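Local coordinates for geranylgeranyl Pyrophosphate Synthetase (Geoglobus acetivorans, PDB 5JFQ), which makes geranylgeranyl diphosphate, with smaller amounts of farnesyl diphosphate, by adding isopentenyl diphosphate units stepwise to dimethylallyl diphosphate with magnesium as cofactor, at residues Y33-H38 with T101-P106; R37-A42 with E91-V96. One frame throughout, in Å; residues are numbered along the deposited sequence.

Interaction 1. Residues Y33-H38 with T101-P106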
ATOM      1  N   TYR B  33      10.058   7.180  -9.458  1.00 45.13           N
ATOM      2  CA  TYR B  33       8.892   7.759 -10.108  1.00 46.55           C
ATOM      3  C   TYR B  33       8.824   7.399 -11.585  1.00 50.96           C
ATOM      4  O   TYR B  33       7.723   7.302 -12.142  1.00 51.55           O
ATOM      5  CB  TYR B  33       8.879   9.275  -9.882  1.00 49.55           C
ATOM      6  CG  TYR B  33       8.398   9.617  -8.489  1.00 47.55           C
ATOM      7  CD1 TYR B  33       9.290   9.752  -7.432  1.00 47.21           C
ATOM      8  CD2 TYR B  33       7.043   9.736  -8.217  1.00 47.04           C
ATOM      9  CE1 TYR B  33       8.843  10.041  -6.151  1.00 49.36           C
ATOM     10  CE2 TYR B  33       6.583  10.023  -6.938  1.00 48.51           C
ATOM     11  CZ  TYR B  33       7.485  10.179  -5.911  1.00 47.44           C
ATOM     12  OH  TYR B  33       7.019  10.460  -4.641  1.00 47.91           O
ATOM     13  N   ARG B  34       9.973   7.178 -12.231  1.00 49.61           N
ATOM     14  CA  ARG B  34       9.951   6.654 -13.589  1.00 46.02           C
ATOM     15  C   ARG B  34       9.190   5.341 -13.613  1.00 53.45           C
ATOM     16  O   ARG B  34       8.330   5.121 -14.475  1.00 54.85           O
ATOM     17  CB  ARG B  34      11.383   6.482 -14.091  1.00 50.26           C
ATOM     18  CG  ARG B  34      11.627   6.775 -15.571  1.00 55.42           C
ATOM     19  CD  ARG B  34      13.093   6.459 -15.925  1.00 58.40           C
ATOM     20  NE  ARG B  34      14.025   7.163 -15.036  1.00 66.35           N
ATOM     21  CZ  ARG B  34      15.219   6.698 -14.659  1.00 68.56           C
ATOM     22  NH1 ARG B  34      15.638   5.499 -15.081  1.00 55.59           N
ATOM     23  NH2 ARG B  34      15.990   7.433 -13.849  1.00 64.13           N
ATOM     24  N   ALA B  35       9.442   4.493 -12.612  1.00 49.35           N
ATOM     25  CA  ALA B  35       8.705   3.248 -12.461  1.00 43.80           C
ATOM     26  C   ALA B  35       7.251   3.502 -12.085  1.00 49.45           C
ATOM     27  O   ALA B  35       6.341   2.863 -12.626  1.00 52.74           O
ATOM     28  CB  ALA B  35       9.387   2.366 -11.411  1.00 43.11           C
ATOM     29  N   ALA B  36       7.005   4.424 -11.147  1.00 45.78           N
ATOM     30  CA  ALA B  36       5.632   4.624 -10.682  1.00 46.50           C
ATOM     31  C   ALA B  36       4.739   5.277 -11.726  1.00 46.49           C
ATOM     32  O   ALA B  36       3.515   5.161 -11.640  1.00 53.37           O
ATOM     33  CB  ALA B  36       5.603   5.471  -9.408  1.00 45.34           C
ATOM     34  N   ARG B  37       5.305   5.970 -12.698  1.00 46.10           N
ATOM     35  CA  ARG B  37       4.498   6.600 -13.727  1.00 47.56           C
ATOM     36  C   ARG B  37       4.540   5.835 -15.025  1.00 50.39           C
ATOM     37  O   ARG B  37       3.933   6.278 -15.995  1.00 53.34           O
ATOM     38  CB  ARG B  37       4.949   8.045 -13.988  1.00 52.53           C
ATOM     39  CG  ARG B  37       4.327   9.085 -13.080  1.00 49.36           C
ATOM     40  CD  ARG B  37       4.618   8.732 -11.677  1.00 52.91           C
ATOM     41  NE  ARG B  37       4.404   9.810 -10.722  1.00 58.80           N
ATOM     42  CZ  ARG B  37       3.552   9.763  -9.706  1.00 51.81           C
ATOM     43  NH1 ARG B  37       2.818   8.676  -9.507  1.00 51.39           N
ATOM     44  NH2 ARG B  37       3.478  10.794  -8.872  1.00 46.55           N
ATOM     45  N   HIS B  38       5.242   4.699 -15.062  1.00 52.92           N
ATOM     46  CA  HIS B  38       5.408   3.954 -16.306  1.00 51.44           C
ATOM     47  C   HIS B  38       4.066   3.589 -16.932  1.00 54.84           C
ATOM     48  O   HIS B  38       3.819   3.898 -18.101  1.00 58.55           O
ATOM     49  CB  HIS B  38       6.242   2.703 -16.058  1.00 51.93           C
ATOM     50  CG  HIS B  38       6.544   1.934 -17.302  1.00 56.47           C
ATOM     51  ND1 HIS B  38       7.137   2.511 -18.406  1.00 54.81           N
ATOM     52  CD2 HIS B  38       6.326   0.636 -17.622  1.00 59.47           C
ATOM     53  CE1 HIS B  38       7.269   1.600 -19.352  1.00 60.94           C
ATOM     54  NE2 HIS B  38       6.790   0.453 -18.902  1.00 59.77           N
ATOM     55  N   THR B 101      10.236  -5.683 -14.895  1.00 58.86           N
ATOM     56  CA  THR B 101      11.276  -6.078 -15.832  1.00 62.63           C
ATOM     57  C   THR B 101      12.187  -4.899 -16.168  1.00 59.52           C
ATOM     58  O   THR B 101      13.408  -5.067 -16.252  1.00 64.23           O
ATOM     59  CB  THR B 101      10.658  -6.720 -17.088  1.00 58.59           C
ATOM     60  OG1 THR B 101       9.605  -5.902 -17.603  1.00 65.13           O
ATOM     61  CG2 THR B 101      10.064  -8.071 -16.734  1.00 64.47           C
ATOM     62  N   LEU B 102      11.633  -3.696 -16.309  1.00 51.84           N
ATOM     63  CA  LEU B 102      12.475  -2.550 -16.644  1.00 56.99           C
ATOM     64  C   LEU B 102      13.285  -2.053 -15.457  1.00 58.35           C
ATOM     65  O   LEU B 102      14.393  -1.535 -15.636  1.00 62.34           O
ATOM     66  CB  LEU B 102      11.627  -1.401 -17.160  1.00 53.32           C
ATOM     67  CG  LEU B 102      10.953  -1.676 -18.481  1.00 57.20           C
ATOM     68  CD1 LEU B 102       9.861  -0.665 -18.632  1.00 59.65           C
ATOM     69  CD2 LEU B 102      11.992  -1.510 -19.556  1.00 62.71           C
ATOM     70  N   PHE B 103      12.743  -2.150 -14.251  1.00 57.56           N
ATOM     71  CA  PHE B 103      13.353  -1.492 -13.110  1.00 56.82           C
ATOM     72  C   PHE B 103      13.733  -2.446 -12.001  1.00 52.88           C
ATOM     73  O   PHE B 103      14.472  -2.049 -11.093  1.00 54.87           O
ATOM     74  CB  PHE B 103      12.410  -0.434 -12.526  1.00 48.16           C
ATOM     75  CG  PHE B 103      11.753   0.422 -13.547  1.00 49.62           C
ATOM     76  CD1 PHE B 103      12.336   1.617 -13.956  1.00 54.79           C
ATOM     77  CD2 PHE B 103      10.535   0.062 -14.084  1.00 50.45           C
ATOM     78  CE1 PHE B 103      11.716   2.444 -14.890  1.00 48.63           C
ATOM     79  CE2 PHE B 103       9.908   0.879 -15.020  1.00 52.55           C
ATOM     80  CZ  PHE B 103      10.505   2.074 -15.424  1.00 48.09           C
ATOM     81  N   GLY B 104      13.256  -3.674 -12.041  1.00 51.74           N
ATOM     82  CA  GLY B 104      13.569  -4.620 -10.996  1.00 49.82           C
ATOM     83  C   GLY B 104      12.399  -4.815 -10.046  1.00 51.80           C
ATOM     84  O   GLY B 104      11.492  -3.979  -9.926  1.00 48.52           O
ATOM     85  N   ILE B 105      12.415  -5.957  -9.379  1.00 49.11           N
ATOM     86  CA  ILE B 105      11.325  -6.282  -8.475  1.00 48.56           C
ATOM     87  C   ILE B 105      11.253  -5.299  -7.306  1.00 45.61           C
ATOM     88  O   ILE B 105      10.180  -4.723  -7.087  1.00 43.24           O
ATOM     89  CB  ILE B 105      11.425  -7.764  -8.049  1.00 43.46           C
ATOM     90  CG1 ILE B 105      11.218  -8.630  -9.298  1.00 51.24           C
ATOM     91  CG2 ILE B 105      10.412  -8.086  -6.964  1.00 39.06           C
ATOM     92  CD1 ILE B 105      11.281 -10.109  -9.058  1.00 40.42           C
ATOM     93  N   PRO B 106      12.334  -5.036  -6.563  1.00 44.87           N
ATOM     94  CA  PRO B 106      12.202  -4.081  -5.448  1.00 44.45           C
ATOM     95  C   PRO B 106      11.674  -2.714  -5.872  1.00 44.71           C
ATOM     96  O   PRO B 106      10.753  -2.194  -5.224  1.00 44.98           O
ATOM     97  CB  PRO B 106      13.630  -4.025  -4.867  1.00 48.31           C
ATOM     98  CG  PRO B 106      14.505  -4.649  -5.889  1.00 48.38           C
ATOM     99  CD  PRO B 106      13.669  -5.658  -6.570  1.00 43.06           C
TER

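Interaction 2. Residues R37-A42 with E91-V96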
ATOM      1  N   ARG B  37       5.305   5.970 -12.698  1.00 46.10           N
ATOM      2  CA  ARG B  37       4.498   6.600 -13.727  1.00 47.56           C
ATOM      3  C   ARG B  37       4.540   5.835 -15.025  1.00 50.39           C
ATOM      4  O   ARG B  37       3.933   6.278 -15.995  1.00 53.34           O
ATOM      5  CB  ARG B  37       4.949   8.045 -13.988  1.00 52.53           C
ATOM      6  CG  ARG B  37       4.327   9.085 -13.080  1.00 49.36           C
ATOM      7  CD  ARG B  37       4.618   8.732 -11.677  1.00 52.91           C
ATOM      8  NE  ARG B  37       4.404   9.810 -10.722  1.00 58.80           N
ATOM      9  CZ  ARG B  37       3.552   9.763  -9.706  1.00 51.81           C
ATOM     10  NH1 ARG B  37       2.818   8.676  -9.507  1.00 51.39           N
ATOM     11  NH2 ARG B  37       3.478  10.794  -8.872  1.00 46.55           N
ATOM     12  N   HIS B  38       5.242   4.699 -15.062  1.00 52.92           N
ATOM     13  CA  HIS B  38       5.408   3.954 -16.306  1.00 51.44           C
ATOM     14  C   HIS B  38       4.066   3.589 -16.932  1.00 54.84           C
ATOM     15  O   HIS B  38       3.819   3.898 -18.101  1.00 58.55           O
ATOM     16  CB  HIS B  38       6.242   2.703 -16.058  1.00 51.93           C
ATOM     17  CG  HIS B  38       6.544   1.934 -17.302  1.00 56.47           C
ATOM     18  ND1 HIS B  38       7.137   2.511 -18.406  1.00 54.81           N
ATOM     19  CD2 HIS B  38       6.326   0.636 -17.622  1.00 59.47           C
ATOM     20  CE1 HIS B  38       7.269   1.600 -19.352  1.00 60.94           C
ATOM     21  NE2 HIS B  38       6.790   0.453 -18.902  1.00 59.77           N
ATOM     22  N   TYR B  39       3.177   2.942 -16.173  1.00 52.39           N
ATOM     23  CA  TYR B  39       1.900   2.536 -16.762  1.00 53.76           C
ATOM     24  C   TYR B  39       0.996   3.730 -17.027  1.00 58.28           C
ATOM     25  O   TYR B  39       0.281   3.755 -18.036  1.00 62.13           O
ATOM     26  CB  TYR B  39       1.177   1.525 -15.873  1.00 48.67           C
ATOM     27  CG  TYR B  39       1.826   0.160 -15.816  1.00 59.94           C
ATOM     28  CD1 TYR B  39       2.734  -0.255 -16.796  1.00 56.59           C
ATOM     29  CD2 TYR B  39       1.538  -0.717 -14.777  1.00 57.52           C
ATOM     30  CE1 TYR B  39       3.320  -1.490 -16.732  1.00 57.56           C
ATOM     31  CE2 TYR B  39       2.132  -1.957 -14.709  1.00 52.73           C
ATOM     32  CZ  TYR B  39       3.013  -2.340 -15.687  1.00 57.32           C
ATOM     33  OH  TYR B  39       3.597  -3.586 -15.602  1.00 58.79           O
ATOM     34  N   LEU B  40       0.976   4.712 -16.120  1.00 53.28           N
ATOM     35  CA  LEU B  40       0.115   5.868 -16.346  1.00 56.45           C
ATOM     36  C   LEU B  40       0.469   6.546 -17.657  1.00 59.40           C
ATOM     37  O   LEU B  40      -0.420   6.914 -18.432  1.00 63.91           O
ATOM     38  CB  LEU B  40       0.215   6.863 -15.188  1.00 50.23           C
ATOM     39  CG  LEU B  40      -0.329   6.358 -13.851  1.00 51.50           C
ATOM     40  CD1 LEU B  40       0.226   7.173 -12.696  1.00 48.59           C
ATOM     41  CD2 LEU B  40      -1.856   6.340 -13.831  1.00 51.14           C
ATOM     42  N   LYS B  41       1.766   6.685 -17.938  1.00 57.01           N
ATOM     43  CA  LYS B  41       2.190   7.240 -19.218  1.00 57.80           C
ATOM     44  C   LYS B  41       1.927   6.271 -20.364  1.00 60.49           C
ATOM     45  O   LYS B  41       1.634   6.712 -21.481  1.00 63.79           O
ATOM     46  CB  LYS B  41       3.668   7.629 -19.162  1.00 55.88           C
ATOM     47  CG  LYS B  41       4.001   8.559 -18.006  1.00 50.52           C
ATOM     48  CD  LYS B  41       5.199   9.443 -18.299  1.00 57.73           C
ATOM     49  CE  LYS B  41       6.499   8.673 -18.350  1.00 61.11           C
ATOM     50  NZ  LYS B  41       6.864   8.029 -17.046  1.00 62.86           N
ATOM     51  N   ALA B  42       2.006   4.955 -20.112  1.00 64.31           N
ATOM     52  CA  ALA B  42       1.620   3.988 -21.138  1.00 65.42           C
ATOM     53  C   ALA B  42       0.175   4.196 -21.575  1.00 72.25           C
ATOM     54  O   ALA B  42      -0.170   3.920 -22.730  1.00 73.44           O
ATOM     55  CB  ALA B  42       1.817   2.559 -20.637  1.00 63.54           C
ATOM     56  N   GLU B  91       6.417 -10.480 -18.750  1.00 73.38           N
ATOM     57  CA  GLU B  91       7.414  -9.553 -19.247  1.00 71.44           C
ATOM     58  C   GLU B  91       6.777  -8.342 -19.887  1.00 70.62           C
ATOM     59  O   GLU B  91       7.423  -7.291 -19.979  1.00 68.54           O
ATOM     60  CB  GLU B  91       8.333 -10.242 -20.244  1.00 70.31           C
ATOM     61  CG  GLU B  91       9.419 -11.032 -19.575  1.00 74.95           C
ATOM     62  CD  GLU B  91      10.759 -10.760 -20.199  1.00 85.56           C
ATOM     63  OE1 GLU B  91      10.929 -11.111 -21.386  1.00 91.08           O
ATOM     64  OE2 GLU B  91      11.632 -10.174 -19.518  1.00 85.81           O
ATOM     65  N   MET B  92       5.527  -8.466 -20.323  1.00 71.43           N
ATOM     66  CA  MET B  92       4.830  -7.358 -20.949  1.00 75.99           C
ATOM     67  C   MET B  92       3.379  -7.341 -20.503  1.00 80.66           C
ATOM     68  O   MET B  92       2.787  -8.389 -20.211  1.00 82.15           O
ATOM     69  CB  MET B  92       4.925  -7.426 -22.474  1.00 76.50           C
ATOM     70  CG  MET B  92       6.318  -7.109 -22.966  1.00 76.86           C
ATOM     71  SD  MET B  92       6.330  -6.618 -24.681  1.00100.63           S
ATOM     72  CE  MET B  92       5.154  -5.278 -24.651  1.00 82.37           C
ATOM     73  N   ARG B  93       2.835  -6.124 -20.419  1.00 74.70           N
ATOM     74  CA  ARG B  93       1.419  -5.877 -20.176  1.00 77.14           C
ATOM     75  C   ARG B  93       0.916  -4.996 -21.307  1.00 81.72           C
ATOM     76  O   ARG B  93       1.355  -3.844 -21.442  1.00 77.51           O
ATOM     77  CB  ARG B  93       1.187  -5.207 -18.816  1.00 74.05           C
ATOM     78  CG  ARG B  93      -0.158  -4.474 -18.686  1.00 67.15           C
ATOM     79  CD  ARG B  93      -0.363  -3.963 -17.275  1.00 58.40           C
ATOM     80  NE  ARG B  93      -0.310  -5.047 -16.297  1.00 55.35           N
ATOM     81  CZ  ARG B  93      -1.368  -5.771 -15.943  1.00 55.98           C
ATOM     82  NH1 ARG B  93      -2.550  -5.518 -16.491  1.00 56.56           N
ATOM     83  NH2 ARG B  93      -1.249  -6.743 -15.045  1.00 54.15           N
ATOM     84  N   ARG B  94      -0.004  -5.535 -22.109  1.00 85.97           N
ATOM     85  CA  ARG B  94      -0.382  -4.916 -23.374  1.00 83.07           C
ATOM     86  C   ARG B  94       0.878  -4.645 -24.186  1.00 83.57           C
ATOM     87  O   ARG B  94       1.664  -5.563 -24.461  1.00 83.27           O
ATOM     88  CB  ARG B  94      -1.178  -3.624 -23.152  1.00 79.76           C
ATOM     89  N   GLY B  95       1.104  -3.384 -24.533  1.00 82.75           N
ATOM     90  CA  GLY B  95       2.161  -3.022 -25.450  1.00 82.92           C
ATOM     91  C   GLY B  95       3.449  -2.530 -24.835  1.00 82.87           C
ATOM     92  O   GLY B  95       4.319  -2.053 -25.573  1.00 87.63           O
ATOM     93  N   VAL B  96       3.620  -2.631 -23.516  1.00 82.85           N
ATOM     94  CA  VAL B  96       4.833  -2.148 -22.874  1.00 74.30           C
ATOM     95  C   VAL B  96       5.382  -3.241 -21.973  1.00 71.16           C
ATOM     96  O   VAL B  96       4.668  -4.157 -21.557  1.00 72.48           O
ATOM     97  CB  VAL B  96       4.600  -0.853 -22.069  1.00 72.46           C
ATOM     98  CG1 VAL B  96       3.729   0.092 -22.863  1.00 75.23           C
ATOM     99  CG2 VAL B  96       3.973  -1.154 -20.715  1.00 70.86           C
TER

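Interaction 1. Residues Y33-H38 with T101-P106
NE2 of His38 donates a hydrogen bond to the backbone carbonyl of Lys97, which helps to set the rotation of an imidazole that also packs against Leu102 and Phe103. Both residues meet the same ring face. The CD1 methyl of Leu102 lies over it, 3.3 Å from His38 NE2, while Phe103 brings up the CE2 side of its ring, with CE2 4.2 Å from His38 CG. The two aromatic rings form a T-shaped pair, their planes at 74° and their centroids 5.8 Å apart, with Phe103 supplying the edge and His38 the face. The imidazole can reach this position because its CG stands anti to the backbone N (chi1 -176°), directed across to helix 99-103. That short helix lies beside helix 30-36 near the surface of the mainly helical prenyltransferase (terpenoid synthase) fold, just before the chain turns at Gly104 into helix 105-123. The Phe103 ring is sandwiched between Ala35 and its own neighbour Leu102. Ala35 sets its CB over the centre of one face in a CH-pi contact, 3.7 Å from the ring centroid, while Leu102 CB sits above the opposite face, nearer the rim. With an alanine here instead of Phe103, Ala35 CB would probably lose the ring it packs on, and the His38 face its aromatic edge. Around the rest of the ring, the CB of Arg34 comes within 4.1 Å of Phe103 CE1, bringing the start of an otherwise solvent-exposed side chain alongside. Ala35, which is buried, also touches Thr107 and Ala111 of helix 105-123.

Interaction 2. Residues R37-A42 with E91-V96
Val96 faces helix 38-42 and spreads its two methyls over three of the helix residues. Its CB lies 4.1 Å from His38 NE2, the nitrogen that is hydrogen-bonded to the carbonyl of Lys97. From there the branches part. CG1, anti to the carbonyl carbon (chi1 -43°), runs to Ala42 and stops 3.8 Å from its CB. CG2 instead projects between the imidazole and the phenol, 3.7 Å from His38 NE2 and 4.1 Å from Tyr39 CE1, meeting both rings obliquely. The valine thus packs against successive parts of one side of the helix, from His38 at its start to Ala42 at its end.

Arg93 completes the contact at the other end of the turn. Its CD rests over one face of the Tyr39 ring, displaced toward the rim, in a CH-pi contact 4.3 Å from the ring centroid. A bend at chi3 (-58°) then carries the guanidinium past the hydroxyl end of the ring, where Tyr39 OH lies at its edge, with the ring and guanidinium planes 61° apart. Both polar ends have partners beyond the helix and the turn: NH2 of Arg93 makes a salt bridge with Asp85, and the Tyr39 hydroxyl accepts a hydrogen bond from the backbone N of Val99. The latter helps to hold the phenol against which the arginine chain lies.

The backbone holds Arg93 and Val96 together as the first and last residues of a type II' beta turn, with Arg93 N bonded to Val96 O at 2.9 Å and a weak bond in return. This tight hairpin follows the DDxxD motif of helix 67-88, whose Asp84 and Asp88 probably bind magnesium; by analogy with related synthases, Arg93 and Arg94 probably serve the dimethylallyl and isopentenyl diphosphate sites respectively.

Overall arrangement
From the N terminus the chain passes through helix 30-36 and directly into helix 38-42, and these supply the first halves of both contacts, which overlap at Arg37 and His38. It then runs through helices 47-58 and 67-88 before returning. The hairpin 92-97 comes back first, so interaction 2 closes the shorter loop, of 48 residues. Helix 99-103 and the start of helix 105-123 follow and close interaction 1 around 62 residues. Interaction 2 therefore nests inside interaction 1 apart from the shared residues. Their centres lie about 10 Å apart, and together they tie the 30-42 region to the segment following the helix that carries the aspartate-rich motif.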